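PDB 4DNA: probable glutathione reductase from Sinorhizobium meliloti, which probably catalyses the NADPH-dependent reduction of glutathione disulfide to two molecules of glutathione, as an FAD-containing homodimer. Local coordinates for residues L174-G179 with L262-M267; T197-G202 with D232-V237; I181-A186 with T343-Q348. All blocks are in the same frame, centred on the assembly; numbering follows the deposited sequence.

Contact 1: L174-G179 with L262-M267; sequences LIAGGG and LALGRM. With FAD (flavin-adenine dinucleotide), chain C.
A176 and L262 pair in parallel in the Rossmann-type NAD(P) domain, at the C-terminal end of strand 172-176, which runs into the glycine turn 177-179, part of the predicted dinucleotide site. A263 N donates to A176 O at 2.9 Å. This bond carries the strand pairing one step beyond L262. A263 CB lies 3.6 Å from the same A176 O and 4.1 Å from I175 CG2. A176 and L262 share one face of the sheet, where A176 CB is 4.3 Å from L262 CD2. L264 joins them from the loop, its CD2 4.1 Å from A176 CB. L264 CD2 also reaches the backbone of G177, 3.9 Å from G177 N. I175 has CG2 anti to the backbone N (CG1 at chi1 -59°), which aims this methyl at A263. G177 comes close with its backbone, its CA 3.6 Å from A263 O. This leaves little room for a side chain, consistent with glycine. Further along, R266 lays one guanidinium face against the FAD. Methyl C8M lies over that face, off its centre, 3.5 Å from R266 NH1. Helix 180-191 covers I175 and A263 through A182. One backbone bond and a few apolar groups thus join the two strand ends, while R266 extends the second segment to the flavin.

Contact 2: T197-G202 with D232-V237; sequences TLIYRG and DIIQSV
I199 CG1 stands anti to the backbone N (chi1 -170°), and with chi2 also extended the chain carries CD1 across to D232. I199 CD1 lies 3.8 Å from both CB and OD2 of D232. The D232 carboxyl carbon is likewise anti to its own N (chi1 -158°). D232 OD1 accepts the amide of the next residue, I233 N, at 2.8 Å, from above the carboxylate plane. D232 OD2 is hydrogen-bonded to H252 ND1, so the acid ties its own loop to the turn near strand 245-249. The two backbones are joined by D232 N to Y200 O, 3.0 Å and fairly straight at 163°. R201 CA makes a CH...O contact with D232 O. On the exposed side, R201 and I233 lie side by side, and R201 NE comes 3.8 Å from I233 CD1. I199 CG2 touches I234 CD1 more loosely, at 4.4 Å. I199 also packs on A176 and L229 of the strands flanking it. The arrangement joins the end of strand 195-199, in the parallel sheet of the Rossmann-type NAD(P) domain, to the start of strand 234-239, in the antiparallel three-stranded sheet that this family inserts in that domain.

Contact 3: I181-A186 with T343-Q348; sequences IAVEFA and TAVFSQ
E184 of helix 180-191 reaches across to the turn that follows strand 343-345, and its carboxylate makes the closest approach of this buried contact. The tight part lies here and at the valine pair beside it. E184 OE2 accepts F346 N at 3.0 Å, using its anti lone pair, with an N-H...O angle of 157°. The chain folds into an inverse gamma turn centred on F346, the residue whose amide is bound. E184 OE2 also lies 3.6 Å from F346 CB and sits at the edge of the phenyl ring, near its plane. The carboxylate and ring planes are 37° apart. E184 CG is anti to the carbonyl carbon (chi1 -70°), and the chain is extended beyond it, which carries the acid alongside F346. E184 CG also rests 3.8 Å from F346 O. V183 CG2 meets V345 CG1 at 3.8 Å, the two side chains crossing at about a right angle. The loose part is at S347, whose CB is 4.4 Å from V183 CG2. S347 OG turns instead to P349 O. The F346 ring packs on V55 of helix 48-66 and on P440 of the second subunit. E184 OE2 also forms a salt bridge with NZ of K51, an FAD-binding residue, so one oxygen serves both a backbone amide and a lysine. An alanine in place of E184 would probably leave F346 N without this acceptor and K51 without its salt-bridge partner. One buried acid thus connects the NAD(P) domain, the dimerisation domain and the FAD site.

Contacts 1 and 2 meet in one parallel sheet. Strands 172-176 and 195-199 are neighbours there, and I175 N and G177 N probably bond to T197 O and I199 O. Contact 3 uses the helix that connects these two strands; A182 packs on contact 1 and on L198 of contact 2. Contact 3 is buried and lies nearest the centre of the chain. Contacts 1 and 2 are only partly buried, and contact 2 ends at an exposed arginine. Contacts 1 and 2 each have a backbone-to-backbone bond. In contact 3 a side-chain acid takes the amide, where two domains meet. Contact 1, by R266, and contact 3, through K51, both approach the flavin site; contact 2 is structural packing between two sheets.

Contact 1: L174-G179 with L262-M267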
loop_
_atom_site.group_PDB
_atom_site.type_symbol
_atom_site.label_atom_id
_atom_site.label_comp_id
_atom_site.label_asym_id
_atom_site.label_seq_id
_atom_site.Cartn_x
_atom_site.Cartn_y
_atom_site.Cartn_z
ATOM N N LEU A 174 15.393 -21.264 17.599
ATOM C CA LEU A 174 14.193 -22.073 17.554
ATOM C C LEU A 174 13.086 -21.348 18.285
ATOM O O LEU A 174 13.214 -21.078 19.478
ATOM C CB LEU A 174 14.423 -23.454 18.185
ATOM C CG LEU A 174 13.166 -24.309 18.368
ATOM C CD1 LEU A 174 12.727 -24.899 17.047
ATOM C CD2 LEU A 174 13.364 -25.405 19.395
ATOM N N ILE A 175 12.001 -21.064 17.567
ATOM C CA ILE A 175 10.865 -20.336 18.117
ATOM C C ILE A 175 9.599 -21.170 18.261
ATOM O O ILE A 175 8.953 -21.510 17.275
ATOM C CB ILE A 175 10.505 -19.114 17.266
ATOM C CG1 ILE A 175 11.690 -18.167 17.175
ATOM C CG2 ILE A 175 9.302 -18.409 17.868
ATOM C CD1 ILE A 175 11.682 -17.309 15.930
ATOM N N ALA A 176 9.238 -21.462 19.506
ATOM C CA ALA A 176 7.938 -22.031 19.836
ATOM C C ALA A 176 6.850 -20.946 19.826
ATOM O O ALA A 176 7.052 -19.835 20.344
ATOM C CB ALA A 176 8.006 -22.701 21.194
ATOM N N GLY A 177 5.703 -21.261 19.240
ATOM C CA GLY A 177 4.587 -20.318 19.182
ATOM C C GLY A 177 4.007 -20.321 17.783
ATOM O O GLY A 177 4.730 -20.550 16.818
ATOM N N GLY A 178 2.709 -20.068 17.663
ATOM C CA GLY A 178 2.065 -20.015 16.351
ATOM C C GLY A 178 1.412 -18.700 15.966
ATOM O O GLY A 178 0.938 -18.553 14.846
ATOM N N GLY A 179 1.376 -17.740 16.884
ATOM C CA GLY A 179 0.712 -16.477 16.631
ATOM C C GLY A 179 1.569 -15.482 15.876
ATOM O O GLY A 179 2.686 -15.792 15.418
ATOM N N LEU A 262 10.493 -18.388 23.404
ATOM C CA LEU A 262 9.097 -18.677 23.696
ATOM C C LEU A 262 8.207 -17.500 23.320
ATOM O O LEU A 262 8.268 -16.437 23.939
ATOM C CB LEU A 262 8.911 -18.999 25.160
ATOM C CG LEU A 262 9.775 -20.130 25.675
ATOM C CD1 LEU A 262 9.612 -20.151 27.180
ATOM C CD2 LEU A 262 9.391 -21.455 25.032
ATOM N N ALA A 263 7.386 -17.708 22.294
ATOM C CA ALA A 263 6.470 -16.693 21.812
ATOM C C ALA A 263 5.048 -17.219 21.855
ATOM O O ALA A 263 4.323 -17.114 20.867
ATOM C CB ALA A 263 6.838 -16.282 20.395
ATOM N N LEU A 264 4.649 -17.787 22.994
ATOM C CA LEU A 264 3.301 -18.349 23.132
ATOM C C LEU A 264 2.488 -17.616 24.197
ATOM O O LEU A 264 2.397 -18.071 25.347
ATOM C CB LEU A 264 3.342 -19.849 23.435
ATOM C CG LEU A 264 4.624 -20.623 23.171
ATOM C CD1 LEU A 264 5.500 -20.589 24.409
ATOM C CD2 LEU A 264 4.283 -22.055 22.806
ATOM N N GLY A 265 1.910 -16.478 23.813
ATOM C CA GLY A 265 1.020 -15.729 24.691
ATOM C C GLY A 265 1.676 -14.708 25.601
ATOM O O GLY A 265 2.865 -14.800 25.926
ATOM N N ARG A 266 0.870 -13.727 25.998
ATOM C CA ARG A 266 1.237 -12.716 26.987
ATOM C C ARG A 266 0.290 -12.828 28.171
ATOM O O ARG A 266 -0.750 -13.457 28.070
ATOM C CB ARG A 266 1.175 -11.320 26.369
ATOM C CG ARG A 266 2.277 -11.072 25.349
ATOM C CD ARG A 266 2.197 -9.695 24.715
ATOM N NE ARG A 266 2.464 -8.585 25.641
ATOM C CZ ARG A 266 3.661 -8.282 26.133
ATOM N NH1 ARG A 266 4.704 -9.039 25.816
ATOM N NH2 ARG A 266 3.823 -7.243 26.955
HETATM N N MSE A 267 0.642 -12.230 29.295
HETATM C CA MSE A 267 -0.195 -12.315 30.464
HETATM C C MSE A 267 -0.305 -11.019 31.151
HETATM O O MSE A 267 0.576 -10.192 30.974
HETATM C CB MSE A 267 0.498 -13.235 31.403
HETATM C CG MSE A 267 -0.078 -14.609 31.192
HETATM SE SE MSE A 267 1.097 -15.682 32.283
HETATM C CE MSE A 267 0.383 -17.455 31.836
HETATM P PA FAD C . 1.521 -1.232 27.619
HETATM O O1A FAD C . 1.737 -2.728 27.770
HETATM O O2A FAD C . 1.851 -0.488 26.344
HETATM O O5B FAD C . 2.297 -0.476 28.804
HETATM C C5B FAD C . 1.769 -0.354 30.131
HETATM C C4B FAD C . 2.920 0.145 30.989
HETATM O O4B FAD C . 2.656 0.039 32.387
HETATM C C3B FAD C . 4.163 -0.677 30.710
HETATM O O3B FAD C . 5.197 0.207 30.253
HETATM C C2B FAD C . 4.481 -1.350 32.031
HETATM O O2B FAD C . 5.889 -1.471 32.232
HETATM C C1B FAD C . 3.830 -0.430 33.054
HETATM N N9A FAD C . 3.412 -1.106 34.305
HETATM C C8A FAD C . 3.003 -2.386 34.390
HETATM N N7A FAD C . 2.652 -2.727 35.653
HETATM C C5A FAD C . 2.831 -1.632 36.400
HETATM C C6A FAD C . 2.636 -1.327 37.826
HETATM N N6A FAD C . 2.191 -2.321 38.634
HETATM N N1A FAD C . 2.924 -0.068 38.251
HETATM C C2A FAD C . 3.379 0.878 37.394
HETATM N N3A FAD C . 3.579 0.661 36.073
HETATM C C4A FAD C . 3.327 -0.558 35.522
HETATM N N1 FAD C . -0.006 -3.832 18.451
HETATM C C2 FAD C . -0.362 -3.306 17.257
HETATM O O2 FAD C . -1.425 -2.653 17.171
HETATM N N3 FAD C . 0.397 -3.468 16.158
HETATM C C4 FAD C . 1.555 -4.160 16.161
HETATM O O4 FAD C . 2.236 -4.275 15.113
HETATM C C4X FAD C . 2.005 -4.774 17.435
HETATM N N5 FAD C . 3.154 -5.478 17.525
HETATM C C5X FAD C . 3.532 -6.016 18.716
HETATM C C6 FAD C . 4.718 -6.745 18.807
HETATM C C7 FAD C . 5.111 -7.311 20.025
HETATM C C7M FAD C . 6.404 -8.087 20.072
HETATM C C8 FAD C . 4.267 -7.123 21.247
HETATM C C8M FAD C . 4.645 -7.694 22.587
HETATM C C9 FAD C . 3.085 -6.401 21.157
HETATM C C9A FAD C . 2.686 -5.845 19.943
HETATM N N10 FAD C . 1.485 -5.111 19.867
HETATM C C10 FAD C . 1.123 -4.561 18.614
HETATM C "C1'" FAD C . 0.651 -4.947 21.071
HETATM C "C2'" FAD C . 0.795 -3.583 21.730
HETATM O "O2'" FAD C . 2.173 -3.337 22.025
HETATM C "C3'" FAD C . -0.068 -3.502 22.990
HETATM O "O3'" FAD C . -1.385 -3.955 22.657
HETATM C "C4'" FAD C . -0.158 -2.090 23.570
HETATM O "O4'" FAD C . 1.130 -1.689 24.054
HETATM C "C5'" FAD C . -1.162 -2.026 24.708
HETATM O "O5'" FAD C . -0.725 -1.047 25.648
HETATM P P FAD C . -1.299 -0.925 27.154
HETATM O O1P FAD C . -1.978 0.421 27.321
HETATM O O2P FAD C . -2.030 -2.192 27.528
HETATM O O3P FAD C . 0.021 -0.853 28.067
#

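Contact 2: T197-G202 with D232-V237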
loop_
_atom_site.group_PDB
_atom_site.type_symbol
_atom_site.label_atom_id
_atom_site.label_comp_id
_atom_site.label_asym_id
_atom_site.label_seq_id
_atom_site.Cartn_x
_atom_site.Cartn_y
_atom_site.Cartn_z
ATOM N N THR A 197 14.074 -21.975 13.004
ATOM C CA THR A 197 13.076 -23.053 13.113
ATOM C C THR A 197 11.890 -22.614 13.970
ATOM O O THR A 197 12.069 -22.028 15.037
ATOM C CB THR A 197 13.674 -24.343 13.714
ATOM O OG1 THR A 197 14.971 -24.582 13.158
ATOM C CG2 THR A 197 12.780 -25.534 13.443
ATOM N N LEU A 198 10.683 -22.904 13.500
ATOM C CA LEU A 198 9.454 -22.544 14.222
ATOM C C LEU A 198 8.661 -23.791 14.611
ATOM O O LEU A 198 8.438 -24.678 13.773
ATOM C CB LEU A 198 8.599 -21.600 13.363
ATOM C CG LEU A 198 7.217 -21.135 13.815
ATOM C CD1 LEU A 198 7.268 -20.066 14.899
ATOM C CD2 LEU A 198 6.510 -20.582 12.601
ATOM N N ILE A 199 8.251 -23.866 15.878
ATOM C CA ILE A 199 7.477 -25.014 16.360
ATOM C C ILE A 199 6.200 -24.596 17.095
ATOM O O ILE A 199 6.168 -23.603 17.829
ATOM C CB ILE A 199 8.341 -25.983 17.194
ATOM C CG1 ILE A 199 7.585 -27.291 17.470
ATOM C CG2 ILE A 199 8.845 -25.311 18.464
ATOM C CD1 ILE A 199 8.341 -28.303 18.316
ATOM N N TYR A 200 5.142 -25.368 16.872
ATOM C CA TYR A 200 3.807 -24.993 17.306
ATOM C C TYR A 200 2.987 -26.218 17.618
ATOM O O TYR A 200 3.041 -27.197 16.901
ATOM C CB TYR A 200 3.115 -24.199 16.199
ATOM C CG TYR A 200 1.765 -23.603 16.573
ATOM C CD1 TYR A 200 1.507 -23.100 17.875
ATOM C CD2 TYR A 200 0.753 -23.507 15.616
ATOM C CE1 TYR A 200 0.270 -22.541 18.203
ATOM C CE2 TYR A 200 -0.482 -22.945 15.934
ATOM C CZ TYR A 200 -0.724 -22.463 17.219
ATOM O OH TYR A 200 -1.964 -21.898 17.482
ATOM N N ARG A 201 2.210 -26.131 18.686
ATOM C CA ARG A 201 1.461 -27.264 19.198
ATOM C C ARG A 201 0.167 -27.508 18.423
ATOM O O ARG A 201 -0.387 -28.609 18.454
ATOM C CB ARG A 201 1.198 -27.108 20.702
ATOM C CG ARG A 201 0.830 -25.702 21.186
ATOM C CD ARG A 201 -0.179 -25.725 22.334
ATOM N NE ARG A 201 -0.212 -27.034 22.987
ATOM C CZ ARG A 201 -1.025 -28.040 22.644
ATOM N NH1 ARG A 201 -0.962 -29.201 23.298
ATOM N NH2 ARG A 201 -1.901 -27.893 21.649
ATOM N N GLY A 202 -0.295 -26.486 17.714
ATOM C CA GLY A 202 -1.529 -26.589 16.949
ATOM C C GLY A 202 -1.302 -27.152 15.566
ATOM O O GLY A 202 -0.173 -27.463 15.196
ATOM N N ASP A 232 3.222 -30.126 17.639
ATOM C CA ASP A 232 4.346 -30.548 18.467
ATOM C C ASP A 232 4.679 -29.516 19.529
ATOM O O ASP A 232 4.308 -28.355 19.412
ATOM C CB ASP A 232 5.567 -30.814 17.590
ATOM C CG ASP A 232 6.572 -31.738 18.242
ATOM O OD1 ASP A 232 6.310 -32.273 19.346
ATOM O OD2 ASP A 232 7.643 -31.924 17.633
ATOM N N ILE A 233 5.411 -29.962 20.545
ATOM C CA ILE A 233 5.623 -29.223 21.780
ATOM C C ILE A 233 7.073 -29.426 22.228
ATOM O O ILE A 233 7.691 -30.442 21.883
ATOM C CB ILE A 233 4.615 -29.733 22.854
ATOM C CG1 ILE A 233 4.191 -28.611 23.807
ATOM C CG2 ILE A 233 5.115 -30.975 23.594
ATOM C CD1 ILE A 233 2.834 -28.852 24.455
ATOM N N ILE A 234 7.622 -28.480 22.987
ATOM C CA ILE A 234 8.930 -28.698 23.635
ATOM C C ILE A 234 8.777 -29.398 25.001
ATOM O O ILE A 234 8.125 -28.856 25.898
ATOM C CB ILE A 234 9.739 -27.385 23.771
ATOM C CG1 ILE A 234 10.175 -26.890 22.396
ATOM C CG2 ILE A 234 10.974 -27.584 24.641
ATOM C CD1 ILE A 234 10.739 -25.490 22.393
ATOM N N GLN A 235 9.355 -30.603 25.135
ATOM C CA GLN A 235 9.348 -31.378 26.397
ATOM C C GLN A 235 10.153 -30.648 27.484
ATOM O O GLN A 235 9.685 -30.488 28.619
ATOM C CB GLN A 235 9.938 -32.802 26.232
ATOM C CG GLN A 235 9.527 -33.614 25.009
ATOM C CD GLN A 235 8.245 -34.405 25.196
ATOM O OE1 GLN A 235 7.223 -33.865 25.620
ATOM N NE2 GLN A 235 8.288 -35.688 24.855
ATOM N N SER A 236 11.368 -30.222 27.119
ATOM C CA SER A 236 12.298 -29.530 28.023
ATOM C C SER A 236 13.459 -28.887 27.266
ATOM O O SER A 236 13.832 -29.332 26.172
ATOM C CB SER A 236 12.871 -30.504 29.044
ATOM O OG SER A 236 13.681 -31.452 28.384
ATOM N N VAL A 237 14.035 -27.852 27.867
ATOM C CA VAL A 237 15.223 -27.223 27.328
ATOM C C VAL A 237 16.367 -27.441 28.299
ATOM O O VAL A 237 16.178 -27.383 29.520
ATOM C CB VAL A 237 15.034 -25.705 27.097
ATOM C CG1 VAL A 237 16.256 -25.105 26.415
ATOM C CG2 VAL A 237 13.801 -25.426 26.253
#

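Contact 3: I181-A186 with T343-Q348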
loop_
_atom_site.group_PDB
_atom_site.type_symbol
_atom_site.label_atom_id
_atom_site.label_comp_id
_atom_site.label_asym_id
_atom_site.label_seq_id
_atom_site.Cartn_x
_atom_site.Cartn_y
_atom_site.Cartn_z
ATOM N N ILE A 181 3.361 -12.956 16.748
ATOM C CA ILE A 181 4.687 -12.625 17.295
ATOM C C ILE A 181 5.733 -13.613 16.826
ATOM O O ILE A 181 6.810 -13.225 16.373
ATOM C CB ILE A 181 4.690 -12.531 18.836
ATOM C CG1 ILE A 181 3.833 -11.348 19.286
ATOM C CG2 ILE A 181 6.093 -12.333 19.400
ATOM C CD1 ILE A 181 3.554 -11.321 20.770
ATOM N N ALA A 182 5.381 -14.891 16.934
ATOM C CA ALA A 182 6.232 -15.981 16.521
ATOM C C ALA A 182 6.587 -15.818 15.049
ATOM O O ALA A 182 7.763 -15.766 14.700
ATOM C CB ALA A 182 5.543 -17.306 16.778
ATOM N N VAL A 183 5.582 -15.688 14.192
ATOM C CA VAL A 183 5.851 -15.650 12.763
ATOM C C VAL A 183 6.637 -14.416 12.322
ATOM O O VAL A 183 7.468 -14.515 11.422
ATOM C CB VAL A 183 4.610 -15.908 11.893
ATOM C CG1 VAL A 183 4.016 -17.268 12.239
ATOM C CG2 VAL A 183 3.574 -14.824 12.068
ATOM N N GLU A 184 6.396 -13.274 12.970
ATOM C CA GLU A 184 7.155 -12.055 12.703
ATOM C C GLU A 184 8.640 -12.241 13.014
ATOM O O GLU A 184 9.497 -12.070 12.146
ATOM C CB GLU A 184 6.588 -10.893 13.504
ATOM C CG GLU A 184 5.213 -10.418 13.042
ATOM C CD GLU A 184 4.711 -9.179 13.783
ATOM O OE1 GLU A 184 5.091 -8.956 14.976
ATOM O OE2 GLU A 184 3.925 -8.431 13.154
ATOM N N PHE A 185 8.944 -12.618 14.245
ATOM C CA PHE A 185 10.323 -12.842 14.630
ATOM C C PHE A 185 11.044 -13.859 13.758
ATOM O O PHE A 185 12.150 -13.600 13.299
ATOM C CB PHE A 185 10.413 -13.205 16.103
ATOM C CG PHE A 185 10.514 -12.012 16.982
ATOM C CD1 PHE A 185 11.713 -11.319 17.090
ATOM C CD2 PHE A 185 9.407 -11.536 17.660
ATOM C CE1 PHE A 185 11.819 -10.189 17.879
ATOM C CE2 PHE A 185 9.508 -10.402 18.456
ATOM C CZ PHE A 185 10.718 -9.735 18.572
ATOM N N ALA A 186 10.404 -14.998 13.513
ATOM C CA ALA A 186 10.970 -16.017 12.646
ATOM C C ALA A 186 11.351 -15.417 11.318
ATOM O O ALA A 186 12.421 -15.698 10.783
ATOM C CB ALA A 186 9.996 -17.151 12.445
ATOM N N THR A 343 -6.460 -5.739 10.763
ATOM C CA THR A 343 -5.177 -6.021 11.395
ATOM C C THR A 343 -4.141 -6.403 10.350
ATOM O O THR A 343 -4.484 -6.833 9.243
ATOM C CB THR A 343 -5.258 -7.164 12.432
ATOM O OG1 THR A 343 -5.945 -8.290 11.869
ATOM C CG2 THR A 343 -5.954 -6.708 13.707
ATOM N N ALA A 344 -2.873 -6.241 10.713
ATOM C CA ALA A 344 -1.760 -6.691 9.890
ATOM C C ALA A 344 -0.893 -7.705 10.651
ATOM O O ALA A 344 -0.936 -7.781 11.881
ATOM C CB ALA A 344 -0.930 -5.499 9.432
ATOM N N VAL A 345 -0.140 -8.506 9.912
ATOM C CA VAL A 345 0.910 -9.327 10.490
ATOM C C VAL A 345 2.121 -9.014 9.648
ATOM O O VAL A 345 2.111 -9.202 8.431
ATOM C CB VAL A 345 0.619 -10.841 10.401
ATOM C CG1 VAL A 345 1.820 -11.638 10.900
ATOM C CG2 VAL A 345 -0.623 -11.195 11.195
ATOM N N PHE A 346 3.169 -8.532 10.286
ATOM C CA PHE A 346 4.316 -8.118 9.522
ATOM C C PHE A 346 5.296 -9.230 9.349
ATOM O O PHE A 346 6.478 -9.098 9.665
ATOM C CB PHE A 346 4.906 -6.854 10.095
ATOM C CG PHE A 346 4.049 -5.670 9.845
ATOM C CD1 PHE A 346 4.011 -5.089 8.578
ATOM C CD2 PHE A 346 3.242 -5.170 10.843
ATOM C CE1 PHE A 346 3.199 -3.996 8.326
ATOM C CE2 PHE A 346 2.429 -4.075 10.612
ATOM C CZ PHE A 346 2.404 -3.482 9.351
ATOM N N SER A 347 4.767 -10.344 8.855
ATOM C CA SER A 347 5.581 -11.433 8.383
ATOM C C SER A 347 5.983 -11.070 6.967
ATOM O O SER A 347 5.798 -9.932 6.510
ATOM C CB SER A 347 4.799 -12.728 8.395
ATOM O OG SER A 347 3.658 -12.615 7.577
ATOM N N GLN A 348 6.550 -12.020 6.260
ATOM C CA GLN A 348 7.079 -11.714 4.959
ATOM C C GLN A 348 6.884 -13.003 4.213
ATOM O O GLN A 348 7.568 -13.983 4.520
ATOM C CB GLN A 348 8.565 -11.354 5.054
ATOM C CG GLN A 348 8.908 -10.245 6.057
ATOM C CD GLN A 348 10.406 -10.061 6.255
ATOM O OE1 GLN A 348 10.890 -9.943 7.380
ATOM N NE2 GLN A 348 11.145 -10.038 5.162
#